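Local coordinates for protein fructuronate-tagaturonate epimerase UxaE from Cohnella laeviribosi in complex with 1 glycerol (Cohnella laeviribosi, PDB 6IL9) that probably catalyses the interconversion of fructuronate and tagaturonate by epimerisation, using a zinc ion held at the mouth of a TIM barrel, at residues Thr180-Glu185 / Ile272-Thr277; Glu190-Gly195 / Val241-Glu246; Asp267-Ile272 / Arg362-Thr367; Gly282-Val287 / Tyr338-His343; Leu286-Leu291 / Phe299-Arg304. One frame throughout, in Å; residues are numbered along the deposited sequence.

Contact 1: Thr180-Glu185 / Ile272-Thr277; sequences TLDCSE and IDETLT. With ZN (zinc ion), chain C.
At the mouth of the TIM barrel, where loops leave the C-terminal ends of the parallel strands, the turn after strand 178-182 meets the zinc-bearing loop 272-277. Cys183 and Ser184 do most of the touching: Cys183 CB lies 3.9 Å from Ile272 CG2, a small residue against a branched one, while Ser184 CB rests 3.6 Å from the backbone Glu274 O. Asp182 shapes this turn. Its chi1 of -170° swings the carboxylate away from its own backbone N, so that OD1 takes Ser184 N at 2.9 Å, closing an Asx turn, and also accepts Ser184 OG from the syn side, 30° out of the carboxylate plane. The other oxygen, OD2, bonds zinc ligand His161, a second-shell support. Replacing Asp182 by an alanine is likely to leave His161 ND1 and Ser184 N without this partner, and the turn freer to move. In loop 272-277, Asp273 supplies OD2 to the zinc ion at 2.4 Å. A water donates to Asp182 OD1 at 2.7 Å and weakly accepts from Glu274 N.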
# COMPACT_ATOMS: atom_id res chain seq x y z
N THR A 180 -5.53 8.45 -0.46
CA THR A 180 -6.46 7.63 0.29
C THR A 180 -6.95 8.40 1.50
O THR A 180 -6.16 8.72 2.39
CB THR A 180 -5.79 6.33 0.74
OG1 THR A 180 -5.42 5.58 -0.43
CG2 THR A 180 -6.72 5.49 1.61
N LEU A 181 -8.25 8.70 1.54
CA LEU A 181 -8.84 9.45 2.65
C LEU A 181 -9.44 8.47 3.65
O LEU A 181 -10.47 7.84 3.38
CB LEU A 181 -9.91 10.42 2.15
CG LEU A 181 -10.45 11.35 3.26
CD1 LEU A 181 -9.32 12.25 3.73
CD2 LEU A 181 -11.62 12.18 2.75
N ASP A 182 -8.79 8.36 4.80
CA ASP A 182 -9.31 7.58 5.92
C ASP A 182 -10.43 8.37 6.59
O ASP A 182 -10.18 9.43 7.18
CB ASP A 182 -8.16 7.29 6.89
CG ASP A 182 -8.52 6.28 7.96
OD1 ASP A 182 -9.72 6.16 8.30
OD2 ASP A 182 -7.59 5.60 8.45
N CYS A 183 -11.66 7.85 6.50
CA CYS A 183 -12.83 8.49 7.08
C CYS A 183 -13.33 7.75 8.32
O CYS A 183 -14.48 7.96 8.74
CB CYS A 183 -13.95 8.60 6.04
SG CYS A 183 -13.45 9.55 4.59
N SER A 184 -12.49 6.90 8.92
CA SER A 184 -12.92 6.10 10.05
C SER A 184 -13.24 6.95 11.27
O SER A 184 -14.14 6.61 12.04
CB SER A 184 -11.84 5.06 10.40
OG SER A 184 -10.67 5.68 10.91
N GLU A 185 -12.53 8.06 11.47
CA GLU A 185 -12.77 8.88 12.66
C GLU A 185 -14.08 9.66 12.58
O GLU A 185 -14.59 10.09 13.62
CB GLU A 185 -11.60 9.84 12.88
CG GLU A 185 -10.29 9.11 13.16
CD GLU A 185 -9.31 9.95 13.95
OE1 GLU A 185 -8.19 9.46 14.18
OE2 GLU A 185 -9.67 11.08 14.35
N ILE A 272 -13.10 3.44 4.33
CA ILE A 272 -13.86 3.27 5.56
C ILE A 272 -13.69 1.83 6.02
O ILE A 272 -14.60 1.24 6.60
CB ILE A 272 -15.35 3.64 5.36
CG1 ILE A 272 -15.94 2.88 4.17
CG2 ILE A 272 -15.51 5.15 5.15
CD1 ILE A 272 -17.38 3.20 3.90
N ASP A 273 -12.50 1.26 5.76
CA ASP A 273 -12.26 -0.15 6.04
C ASP A 273 -11.77 -0.42 7.45
O ASP A 273 -11.77 -1.57 7.88
CB ASP A 273 -11.25 -0.73 5.04
CG ASP A 273 -9.89 -0.12 5.18
OD1 ASP A 273 -9.68 1.00 4.66
OD2 ASP A 273 -9.02 -0.77 5.80
N GLU A 274 -11.35 0.62 8.18
CA GLU A 274 -10.96 0.47 9.58
C GLU A 274 -12.08 0.92 10.51
O GLU A 274 -11.85 1.63 11.50
CB GLU A 274 -9.66 1.23 9.85
CG GLU A 274 -8.61 0.96 8.79
CD GLU A 274 -7.20 0.82 9.36
OE1 GLU A 274 -6.69 1.80 9.92
OE2 GLU A 274 -6.62 -0.28 9.23
N THR A 275 -13.31 0.51 10.20
CA THR A 275 -14.49 0.76 11.02
C THR A 275 -14.76 -0.47 11.89
O THR A 275 -14.37 -1.59 11.55
CB THR A 275 -15.69 1.06 10.11
OG1 THR A 275 -15.45 2.26 9.38
CG2 THR A 275 -16.97 1.25 10.90
N LEU A 276 -15.40 -0.25 13.04
CA LEU A 276 -15.81 -1.39 13.85
C LEU A 276 -17.02 -2.09 13.26
O LEU A 276 -17.15 -3.31 13.38
CB LEU A 276 -16.09 -0.96 15.29
CG LEU A 276 -16.35 -2.11 16.27
CD1 LEU A 276 -15.09 -2.95 16.48
CD2 LEU A 276 -16.89 -1.59 17.59
N THR A 277 -17.91 -1.35 12.60
CA THR A 277 -19.04 -2.03 11.97
C THR A 277 -18.75 -2.29 10.50
O THR A 277 -18.15 -1.45 9.83
CB THR A 277 -20.31 -1.19 12.10
ZN ZN C . -7.00 0.39 5.21
O HOH W 1 -10.70 3.86 7.33
O HOH W 2 -5.53 -1.16 6.07

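Contact 2: Glu190-Gly195 / Val241-Glu246; sequences EAAQAG and VLVYRE
Ala191 and Ala192, on the short helix 189-193, press against Leu242 and Val243 of the long helix 234-259, and small size is what lets the backbones come near: the CA atoms of Ala191 and Val243 are 5.7 Å apart. Ala191 points its methyl at the partner helix, with CB 3.8 Å from Leu242 CB. Val243 CG2 sits beside its own backbone N, anti to the carbonyl carbon, and from there reaches Ala192 CB at 3.7 Å. The same methyl also lies 3.7 Å from Ala192 N, so one valine branch covers both the alanine side chain and its peptide. The other branch, CG1, turns to a face of the Tyr244 ring, 3.5 Å above its plane and offset toward the rim. On the loose side, Glu190 and Gln193 point away from helix 234-259 as exposed polar residues. The side chains that meet are all apolar, which implies that their methyls supply close packing, while directional bonds come from beside them: Asp188 to the Val243 backbone, and Arg239 to Ala194 O.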
# COMPACT_ATOMS: atom_id res chain seq x y z
N GLU A 190 -21.14 4.30 17.45
CA GLU A 190 -22.14 4.05 18.48
C GLU A 190 -23.54 4.11 17.88
O GLU A 190 -24.43 3.35 18.28
CB GLU A 190 -21.98 5.03 19.64
CG GLU A 190 -21.45 6.41 19.26
CD GLU A 190 -21.06 7.23 20.48
OE1 GLU A 190 -21.72 7.08 21.53
OE2 GLU A 190 -20.09 8.02 20.39
N ALA A 191 -23.75 4.98 16.89
CA ALA A 191 -25.02 4.99 16.17
C ALA A 191 -25.26 3.69 15.42
O ALA A 191 -26.41 3.30 15.20
CB ALA A 191 -25.07 6.17 15.20
N ALA A 192 -24.18 3.01 15.00
CA ALA A 192 -24.36 1.75 14.28
C ALA A 192 -24.79 0.63 15.23
O ALA A 192 -25.50 -0.29 14.81
CB ALA A 192 -23.07 1.38 13.55
N GLN A 193 -24.39 0.71 16.50
CA GLN A 193 -24.69 -0.32 17.49
C GLN A 193 -25.91 -0.00 18.34
O GLN A 193 -26.40 -0.89 19.04
CB GLN A 193 -23.49 -0.52 18.42
CG GLN A 193 -22.14 -0.51 17.72
CD GLN A 193 -21.43 -1.84 17.83
OE1 GLN A 193 -21.97 -2.80 18.36
NE2 GLN A 193 -20.19 -1.89 17.34
N ALA A 194 -26.40 1.23 18.31
CA ALA A 194 -27.44 1.66 19.23
C ALA A 194 -28.78 1.01 18.88
O ALA A 194 -28.99 0.52 17.77
CB ALA A 194 -27.57 3.18 19.21
N GLY A 195 -29.69 1.03 19.85
CA GLY A 195 -31.06 0.60 19.62
C GLY A 195 -31.79 1.50 18.63
O GLY A 195 -31.38 2.61 18.30
N VAL A 241 -27.97 7.46 7.85
CA VAL A 241 -27.65 8.88 7.95
C VAL A 241 -26.81 9.16 9.19
O VAL A 241 -25.80 9.87 9.14
CB VAL A 241 -28.95 9.72 7.93
CG1 VAL A 241 -28.65 11.21 8.18
CG2 VAL A 241 -29.68 9.54 6.60
N LEU A 242 -27.20 8.58 10.33
CA LEU A 242 -26.46 8.84 11.56
C LEU A 242 -25.03 8.30 11.49
O LEU A 242 -24.10 8.94 11.99
CB LEU A 242 -27.19 8.22 12.75
CG LEU A 242 -28.53 8.87 13.09
CD1 LEU A 242 -29.18 8.15 14.26
CD2 LEU A 242 -28.33 10.34 13.42
N VAL A 243 -24.84 7.13 10.89
CA VAL A 243 -23.52 6.51 10.88
C VAL A 243 -22.58 7.25 9.94
O VAL A 243 -21.40 7.42 10.24
CB VAL A 243 -23.64 5.01 10.51
CG1 VAL A 243 -22.25 4.40 10.36
CG2 VAL A 243 -24.44 4.26 11.58
N TYR A 244 -23.09 7.69 8.78
CA TYR A 244 -22.24 8.08 7.67
C TYR A 244 -22.28 9.56 7.29
O TYR A 244 -21.39 10.00 6.56
CB TYR A 244 -22.58 7.25 6.42
CG TYR A 244 -22.24 5.78 6.59
CD1 TYR A 244 -20.93 5.34 6.50
CD2 TYR A 244 -23.23 4.85 6.87
CE1 TYR A 244 -20.61 4.00 6.68
CE2 TYR A 244 -22.92 3.50 7.05
CZ TYR A 244 -21.61 3.09 6.95
OH TYR A 244 -21.29 1.77 7.12
N ARG A 245 -23.27 10.34 7.74
CA ARG A 245 -23.44 11.70 7.20
C ARG A 245 -22.20 12.55 7.44
O ARG A 245 -21.73 13.25 6.54
CB ARG A 245 -24.66 12.39 7.80
CG ARG A 245 -24.79 13.84 7.33
CD ARG A 245 -26.03 14.53 7.86
NE ARG A 245 -25.83 15.99 7.94
CZ ARG A 245 -25.90 16.82 6.90
NH1 ARG A 245 -26.17 16.37 5.67
NH2 ARG A 245 -25.69 18.11 7.08
N GLU A 246 -21.65 12.52 8.67
CA GLU A 246 -20.49 13.34 8.96
C GLU A 246 -19.29 12.91 8.11
O GLU A 246 -18.50 13.75 7.66
CB GLU A 246 -20.15 13.28 10.45
CG GLU A 246 -18.98 14.15 10.85
CD GLU A 246 -18.68 14.07 12.34
OE1 GLU A 246 -19.59 13.70 13.11
OE2 GLU A 246 -17.54 14.40 12.73

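Contact 3: Asp267-Ile272 / Arg362-Thr367; sequences DFEISI and RFHVKT
Glu269 and Lys366 reach toward each other from opposite directions across the barrel interior, ending in a salt bridge. Lys366 NZ is 3.0 Å from Glu269 OE1, but as a hydrogen bond this is weak. Lys366 CE is almost as near the same oxygen, at 3.1 Å, so the end of the lysine lies alongside OE1 as much as it points at it. With CG anti to the backbone N (chi1 169°), Glu269 runs extended from its strand, and the long lysine chain spans the rest of the gap. His364 adds a looser contact, its CD2 3.8 Å from Glu269 OE2, with ring and carboxylate planes 65° apart.

Further out, several partners position these groups. Glu269 OE1 is also hydrogen-bonded to NE2 of the zinc ligand His343, while OE2 is bonded by Ser300 and Ser341; His364 ND1 bonds Thr93 OG1. Lys366 NZ forms salt bridges with Asp158 and Asp160. Glutamate suits its place because two oxygens can serve this many partners in a buried setting. With Lys366 about 4 Å from bound glycerol, this inward-facing polar network belongs to the zinc-containing pocket of a TIM barrel.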
# COMPACT_ATOMS: atom_id res chain seq x y z
N ASP A 267 -6.03 10.22 -8.27
CA ASP A 267 -6.96 9.13 -8.00
C ASP A 267 -7.33 9.19 -6.53
O ASP A 267 -6.47 9.02 -5.67
CB ASP A 267 -6.34 7.79 -8.37
CG ASP A 267 -6.15 7.62 -9.86
OD1 ASP A 267 -6.95 8.18 -10.65
OD2 ASP A 267 -5.20 6.92 -10.25
N PHE A 268 -8.61 9.43 -6.25
CA PHE A 268 -9.11 9.70 -4.91
C PHE A 268 -9.77 8.44 -4.38
O PHE A 268 -10.80 8.01 -4.92
CB PHE A 268 -10.09 10.87 -4.98
CG PHE A 268 -10.64 11.34 -3.66
CD1 PHE A 268 -9.81 11.56 -2.57
CD2 PHE A 268 -12.00 11.62 -3.54
CE1 PHE A 268 -10.34 12.02 -1.35
CE2 PHE A 268 -12.54 12.08 -2.33
CZ PHE A 268 -11.70 12.28 -1.24
N GLU A 269 -9.18 7.82 -3.35
CA GLU A 269 -9.75 6.63 -2.73
C GLU A 269 -10.41 7.02 -1.42
O GLU A 269 -9.82 7.74 -0.62
CB GLU A 269 -8.69 5.56 -2.46
CG GLU A 269 -9.23 4.44 -1.57
CD GLU A 269 -8.37 3.20 -1.56
OE1 GLU A 269 -7.74 2.94 -0.52
OE2 GLU A 269 -8.35 2.46 -2.57
N ILE A 270 -11.64 6.55 -1.21
CA ILE A 270 -12.34 6.77 0.04
C ILE A 270 -12.23 5.49 0.86
O ILE A 270 -12.62 4.41 0.39
CB ILE A 270 -13.80 7.18 -0.19
CG1 ILE A 270 -13.82 8.56 -0.84
CG2 ILE A 270 -14.55 7.19 1.14
CD1 ILE A 270 -15.06 8.84 -1.63
N SER A 271 -11.70 5.60 2.07
CA SER A 271 -11.42 4.43 2.90
C SER A 271 -12.30 4.49 4.14
O SER A 271 -12.28 5.47 4.89
CB SER A 271 -9.93 4.37 3.26
OG SER A 271 -9.71 3.70 4.49
N ILE A 272 -13.10 3.44 4.33
CA ILE A 272 -13.86 3.27 5.56
C ILE A 272 -13.69 1.83 6.02
O ILE A 272 -14.60 1.24 6.60
CB ILE A 272 -15.35 3.64 5.36
CG1 ILE A 272 -15.94 2.88 4.17
CG2 ILE A 272 -15.51 5.15 5.15
CD1 ILE A 272 -17.38 3.20 3.90
N ARG A 362 -11.53 -5.40 -12.44
CA ARG A 362 -11.40 -3.96 -12.25
C ARG A 362 -11.45 -3.64 -10.76
O ARG A 362 -12.52 -3.38 -10.20
CB ARG A 362 -12.51 -3.23 -13.00
CG ARG A 362 -12.33 -1.74 -13.07
CD ARG A 362 -13.49 -1.12 -13.82
NE ARG A 362 -14.75 -1.17 -13.07
CZ ARG A 362 -15.21 -0.17 -12.34
NH1 ARG A 362 -14.51 0.96 -12.25
NH2 ARG A 362 -16.37 -0.29 -11.70
N PHE A 363 -10.30 -3.66 -10.12
CA PHE A 363 -10.23 -3.57 -8.67
C PHE A 363 -8.96 -2.84 -8.29
O PHE A 363 -8.08 -2.61 -9.12
CB PHE A 363 -10.23 -4.98 -8.03
CG PHE A 363 -9.13 -5.88 -8.57
CD1 PHE A 363 -7.80 -5.68 -8.22
CD2 PHE A 363 -9.44 -6.94 -9.41
CE1 PHE A 363 -6.79 -6.50 -8.74
CE2 PHE A 363 -8.43 -7.78 -9.93
CZ PHE A 363 -7.11 -7.56 -9.59
N HIS A 364 -8.87 -2.49 -7.01
CA HIS A 364 -7.62 -2.16 -6.36
C HIS A 364 -7.45 -3.09 -5.17
O HIS A 364 -8.39 -3.28 -4.39
CB HIS A 364 -7.58 -0.70 -5.89
CG HIS A 364 -6.23 -0.28 -5.40
ND1 HIS A 364 -5.13 -0.25 -6.23
CD2 HIS A 364 -5.80 0.10 -4.18
CE1 HIS A 364 -4.08 0.14 -5.54
NE2 HIS A 364 -4.45 0.36 -4.29
N VAL A 365 -6.26 -3.68 -5.03
CA VAL A 365 -5.91 -4.48 -3.86
C VAL A 365 -4.64 -3.90 -3.26
O VAL A 365 -3.69 -3.62 -3.99
CB VAL A 365 -5.70 -5.96 -4.23
CG1 VAL A 365 -5.15 -6.74 -3.04
CG2 VAL A 365 -7.01 -6.58 -4.73
N LYS A 366 -4.63 -3.70 -1.94
CA LYS A 366 -3.46 -3.13 -1.27
C LYS A 366 -2.71 -4.19 -0.47
O LYS A 366 -3.32 -5.02 0.21
CB LYS A 366 -3.84 -1.99 -0.32
CG LYS A 366 -4.37 -0.78 -1.03
CD LYS A 366 -4.20 0.48 -0.19
CE LYS A 366 -4.95 1.62 -0.85
NZ LYS A 366 -4.77 2.90 -0.12
N THR A 367 -1.38 -4.15 -0.58
CA THR A 367 -0.46 -4.93 0.24
C THR A 367 0.62 -4.00 0.79
O THR A 367 0.88 -2.92 0.24
CB THR A 367 0.24 -6.06 -0.54
OG1 THR A 367 1.26 -5.51 -1.39
CG2 THR A 367 -0.76 -6.84 -1.39

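Contact 4: Gly282-Val287 / Tyr338-His343; sequences GSHFLV and YKLSIH. With ZN (zinc ion), chain C.
In the outer layer of the TIM barrel, where helices pack against the parallel strands, helix 281-293 meets Tyr338 and strand 339-342 through one buried polar pair. His284 NE2 and Tyr338 OH are 2.6 Å apart in a short hydrogen bond whose donor could be either group. The side chains approach from opposite directions and meet rim to rim: each partner atom lies at the edge of the other's ring, near its plane, and the ring planes are 43° apart. A chi1 of 174° turns the His284 imidazole away from its own backbone N and carries it out from the helix toward the strand. Leu340, an apolar residue on the outward side of its strand, brings CD2 to 3.9 Å from His284 CE1.

Imidazole suits this place because it has a nitrogen for each of two partners: ND1 is hydrogen-bonded to His329 of helix 319-336, a helix that also covers Tyr338 through Ile332 and Ala333. A leucine in place of His284 would probably leave the buried Tyr338 hydroxyl and His329 ND1 each without this mate, loosening the tie between helix and strand. At the far end of segment 338-343 the chain reaches the zinc site, probably the catalytic centre. His343 binds the zinc ion with Asp273 and His161, and its ND1 lies 2.3 Å from the metal.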
# COMPACT_ATOMS: atom_id res chain seq x y z
N GLY A 282 -26.18 -1.69 1.39
CA GLY A 282 -27.12 -0.58 1.30
C GLY A 282 -26.55 0.74 1.79
O GLY A 282 -26.85 1.80 1.24
N SER A 283 -25.73 0.69 2.84
CA SER A 283 -25.06 1.91 3.31
C SER A 283 -24.06 2.40 2.27
O SER A 283 -23.94 3.60 2.02
CB SER A 283 -24.37 1.65 4.64
OG SER A 283 -25.26 1.04 5.56
N HIS A 284 -23.33 1.46 1.67
CA HIS A 284 -22.40 1.78 0.59
C HIS A 284 -23.12 2.52 -0.54
O HIS A 284 -22.63 3.55 -1.03
CB HIS A 284 -21.78 0.46 0.11
CG HIS A 284 -20.90 0.57 -1.09
ND1 HIS A 284 -20.43 -0.54 -1.76
CD2 HIS A 284 -20.38 1.64 -1.75
CE1 HIS A 284 -19.67 -0.17 -2.77
NE2 HIS A 284 -19.63 1.15 -2.79
N PHE A 285 -24.29 2.03 -0.95
CA PHE A 285 -25.07 2.71 -1.97
C PHE A 285 -25.37 4.15 -1.58
O PHE A 285 -25.24 5.07 -2.39
CB PHE A 285 -26.37 1.96 -2.24
CG PHE A 285 -27.22 2.60 -3.31
CD1 PHE A 285 -26.98 2.34 -4.65
CD2 PHE A 285 -28.24 3.47 -2.97
CE1 PHE A 285 -27.75 2.93 -5.64
CE2 PHE A 285 -29.01 4.07 -3.94
CZ PHE A 285 -28.76 3.80 -5.29
N LEU A 286 -25.81 4.36 -0.33
CA LEU A 286 -26.18 5.72 0.08
C LEU A 286 -24.96 6.64 0.07
O LEU A 286 -25.05 7.78 -0.42
CB LEU A 286 -26.81 5.68 1.48
CG LEU A 286 -27.23 7.03 2.06
CD1 LEU A 286 -28.59 6.90 2.74
CD2 LEU A 286 -26.21 7.53 3.05
N VAL A 287 -23.83 6.18 0.59
CA VAL A 287 -22.62 6.99 0.61
C VAL A 287 -22.24 7.38 -0.82
O VAL A 287 -22.02 8.56 -1.13
CB VAL A 287 -21.48 6.25 1.32
CG1 VAL A 287 -20.14 6.99 1.12
CG2 VAL A 287 -21.80 6.07 2.81
N TYR A 338 -16.65 3.84 -9.97
CA TYR A 338 -15.39 3.66 -9.27
C TYR A 338 -15.14 2.17 -9.05
O TYR A 338 -15.97 1.32 -9.40
CB TYR A 338 -15.40 4.43 -7.94
CG TYR A 338 -16.55 4.05 -7.05
CD1 TYR A 338 -16.48 2.92 -6.23
CD2 TYR A 338 -17.72 4.81 -7.03
CE1 TYR A 338 -17.55 2.56 -5.43
CE2 TYR A 338 -18.78 4.46 -6.22
CZ TYR A 338 -18.69 3.33 -5.43
OH TYR A 338 -19.76 2.99 -4.64
N LYS A 339 -13.98 1.83 -8.49
CA LYS A 339 -13.59 0.44 -8.24
C LYS A 339 -13.69 0.11 -6.76
O LYS A 339 -13.49 0.98 -5.90
CB LYS A 339 -12.14 0.18 -8.68
CG LYS A 339 -11.78 0.72 -10.05
CD LYS A 339 -10.45 0.15 -10.50
CE LYS A 339 -9.30 0.59 -9.62
NZ LYS A 339 -7.97 0.22 -10.25
N LEU A 340 -13.93 -1.16 -6.46
CA LEU A 340 -13.75 -1.64 -5.09
C LEU A 340 -12.27 -1.72 -4.75
O LEU A 340 -11.45 -2.14 -5.57
CB LEU A 340 -14.38 -3.01 -4.91
CG LEU A 340 -15.90 -3.10 -4.98
CD1 LEU A 340 -16.30 -4.55 -4.70
CD2 LEU A 340 -16.53 -2.15 -3.98
N SER A 341 -11.94 -1.33 -3.52
CA SER A 341 -10.58 -1.40 -3.01
C SER A 341 -10.53 -2.36 -1.83
O SER A 341 -11.35 -2.25 -0.90
CB SER A 341 -10.10 -0.01 -2.58
OG SER A 341 -8.75 -0.08 -2.17
N ILE A 342 -9.58 -3.29 -1.86
CA ILE A 342 -9.42 -4.30 -0.82
C ILE A 342 -8.20 -3.93 0.01
O ILE A 342 -7.07 -4.08 -0.45
CB ILE A 342 -9.24 -5.71 -1.42
CG1 ILE A 342 -10.22 -5.97 -2.58
CG2 ILE A 342 -9.35 -6.77 -0.32
CD1 ILE A 342 -11.67 -5.98 -2.18
N HIS A 343 -8.43 -3.48 1.24
CA HIS A 343 -7.33 -3.22 2.16
C HIS A 343 -6.99 -4.46 2.96
O HIS A 343 -7.75 -5.43 3.01
CB HIS A 343 -7.68 -2.05 3.08
CG HIS A 343 -7.64 -0.73 2.38
ND1 HIS A 343 -7.13 0.42 2.96
CD2 HIS A 343 -7.99 -0.38 1.12
CE1 HIS A 343 -7.22 1.42 2.10
NE2 HIS A 343 -7.74 0.96 0.98
ZN ZN C . -7.00 0.39 5.21
O HOH W 2 -5.53 -1.16 6.07

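Contact 5: Leu286-Leu291 / Phe299-Arg304; sequences LVASEL and FSMAPR
The side chain of Met301 leaves its strand fully extended at the first torsion (chi1 179°); bends at chi2 (94°) and chi3 (57°) then swing the terminal methyl onto helix 281-293. The two elements are consecutive parts of a beta-alpha-beta unit of the TIM barrel, in which strand 267-271, helix 281-293 and strand 300-302 follow one another and the helix covers the outside of the sheet. Ala288 and Val287 receive the methyl. Small Ala288 lets the helix backbone approach, and its CA is 8.6 Å from that of Met301. Val287 points toward the strand and presents its CG1 branch. Methionine suits the span because its flexible, unbranched thioether chain can fold to fit the distance between strand and helix.

The contact is modest and entirely apolar. Around it, Tyr338 lies against both Met301 and Ala288, and Ile270 of the neighbouring strand touches both Met301 and Leu291, so the methionine is packed into a wider hydrophobic layer between barrel and helix. Across the contact itself, Met301 CE does all the touching, 4.3 Å from Ala288 CB and 4.5 Å from Val287 CG1.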
# COMPACT_ATOMS: atom_id res chain seq x y z
N LEU A 286 -25.81 4.36 -0.33
CA LEU A 286 -26.18 5.72 0.08
C LEU A 286 -24.96 6.64 0.07
O LEU A 286 -25.05 7.78 -0.42
CB LEU A 286 -26.81 5.68 1.48
CG LEU A 286 -27.23 7.03 2.06
CD1 LEU A 286 -28.59 6.90 2.74
CD2 LEU A 286 -26.21 7.53 3.05
N VAL A 287 -23.83 6.18 0.59
CA VAL A 287 -22.62 6.99 0.61
C VAL A 287 -22.24 7.38 -0.82
O VAL A 287 -22.02 8.56 -1.13
CB VAL A 287 -21.48 6.25 1.32
CG1 VAL A 287 -20.14 6.99 1.12
CG2 VAL A 287 -21.80 6.07 2.81
N ALA A 288 -22.18 6.39 -1.71
CA ALA A 288 -21.78 6.65 -3.09
C ALA A 288 -22.76 7.58 -3.78
O ALA A 288 -22.36 8.54 -4.46
CB ALA A 288 -21.66 5.34 -3.87
N SER A 289 -24.06 7.35 -3.58
CA SER A 289 -25.07 8.17 -4.23
C SER A 289 -24.94 9.63 -3.80
O SER A 289 -25.08 10.54 -4.62
CB SER A 289 -26.46 7.65 -3.90
OG SER A 289 -27.44 8.33 -4.64
N GLU A 290 -24.66 9.86 -2.52
CA GLU A 290 -24.52 11.23 -2.04
C GLU A 290 -23.28 11.89 -2.63
O GLU A 290 -23.32 13.07 -2.99
CB GLU A 290 -24.44 11.26 -0.52
CG GLU A 290 -25.75 10.91 0.15
CD GLU A 290 -26.88 11.78 -0.33
OE1 GLU A 290 -26.88 13.00 -0.03
OE2 GLU A 290 -27.78 11.25 -1.02
N LEU A 291 -22.17 11.16 -2.68
CA LEU A 291 -20.94 11.73 -3.22
C LEU A 291 -21.08 12.01 -4.70
O LEU A 291 -20.70 13.08 -5.19
CB LEU A 291 -19.78 10.77 -2.97
CG LEU A 291 -19.46 10.53 -1.51
CD1 LEU A 291 -18.44 9.44 -1.41
CD2 LEU A 291 -18.94 11.82 -0.88
N PHE A 299 -12.01 7.40 -7.37
CA PHE A 299 -11.25 6.32 -7.99
C PHE A 299 -11.68 4.98 -7.42
O PHE A 299 -11.96 4.03 -8.17
CB PHE A 299 -9.74 6.57 -7.78
CG PHE A 299 -8.84 5.37 -8.04
CD1 PHE A 299 -8.37 5.10 -9.32
CD2 PHE A 299 -8.41 4.58 -6.98
CE1 PHE A 299 -7.50 4.03 -9.54
CE2 PHE A 299 -7.56 3.50 -7.20
CZ PHE A 299 -7.10 3.23 -8.48
N SER A 300 -11.79 4.90 -6.09
CA SER A 300 -12.11 3.64 -5.46
C SER A 300 -12.76 3.89 -4.11
O SER A 300 -12.64 4.97 -3.52
CB SER A 300 -10.86 2.76 -5.30
OG SER A 300 -9.96 3.40 -4.41
N MET A 301 -13.48 2.87 -3.64
CA MET A 301 -14.11 2.85 -2.32
C MET A 301 -13.63 1.61 -1.60
O MET A 301 -13.67 0.51 -2.17
CB MET A 301 -15.63 2.83 -2.44
CG MET A 301 -16.36 2.79 -1.12
SD MET A 301 -16.80 4.46 -0.61
CE MET A 301 -17.78 4.99 -2.08
N ALA A 302 -13.16 1.78 -0.37
CA ALA A 302 -12.69 0.64 0.42
C ALA A 302 -13.66 0.42 1.56
O ALA A 302 -13.54 1.07 2.60
CB ALA A 302 -11.27 0.88 0.96
N PRO A 303 -14.65 -0.44 1.41
CA PRO A 303 -15.57 -0.71 2.52
C PRO A 303 -14.93 -1.66 3.52
O PRO A 303 -13.87 -2.23 3.29
CB PRO A 303 -16.78 -1.34 1.84
CG PRO A 303 -16.21 -2.01 0.62
CD PRO A 303 -15.01 -1.21 0.20
N ARG A 304 -15.58 -1.78 4.67
CA ARG A 304 -15.27 -2.85 5.61
C ARG A 304 -16.19 -4.02 5.27
O ARG A 304 -17.41 -3.92 5.42
CB ARG A 304 -15.44 -2.42 7.06
CG ARG A 304 -15.52 -3.65 7.97
CD ARG A 304 -14.74 -3.47 9.25
NE ARG A 304 -15.17 -4.44 10.26
CZ ARG A 304 -14.49 -5.53 10.56
NH1 ARG A 304 -13.35 -5.79 9.94
NH2 ARG A 304 -14.95 -6.37 11.49

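How the contacts relate
All five contacts belong to one TIM barrel, and they grade from its zinc site to its outer helices. Contacts 1 and 4 share the metal, Asp273 coming from one and His343 from the other. Contact 3 stands behind them inside the barrel: Glu269 OE1 is 2.5 Å from His343 NE2, and Lys366 NZ is 2.8 Å from Thr180 OG1 of contact 1. Contacts 4 and 5, with centres about 4 Å apart, use the same helix 281-293 against adjacent strands. Contact 2 is the most peripheral, its centre about 24 Å from that of contact 3, yet Tyr244 CG packs 3.8 Å from Val287 CG2 and joins it to that helix.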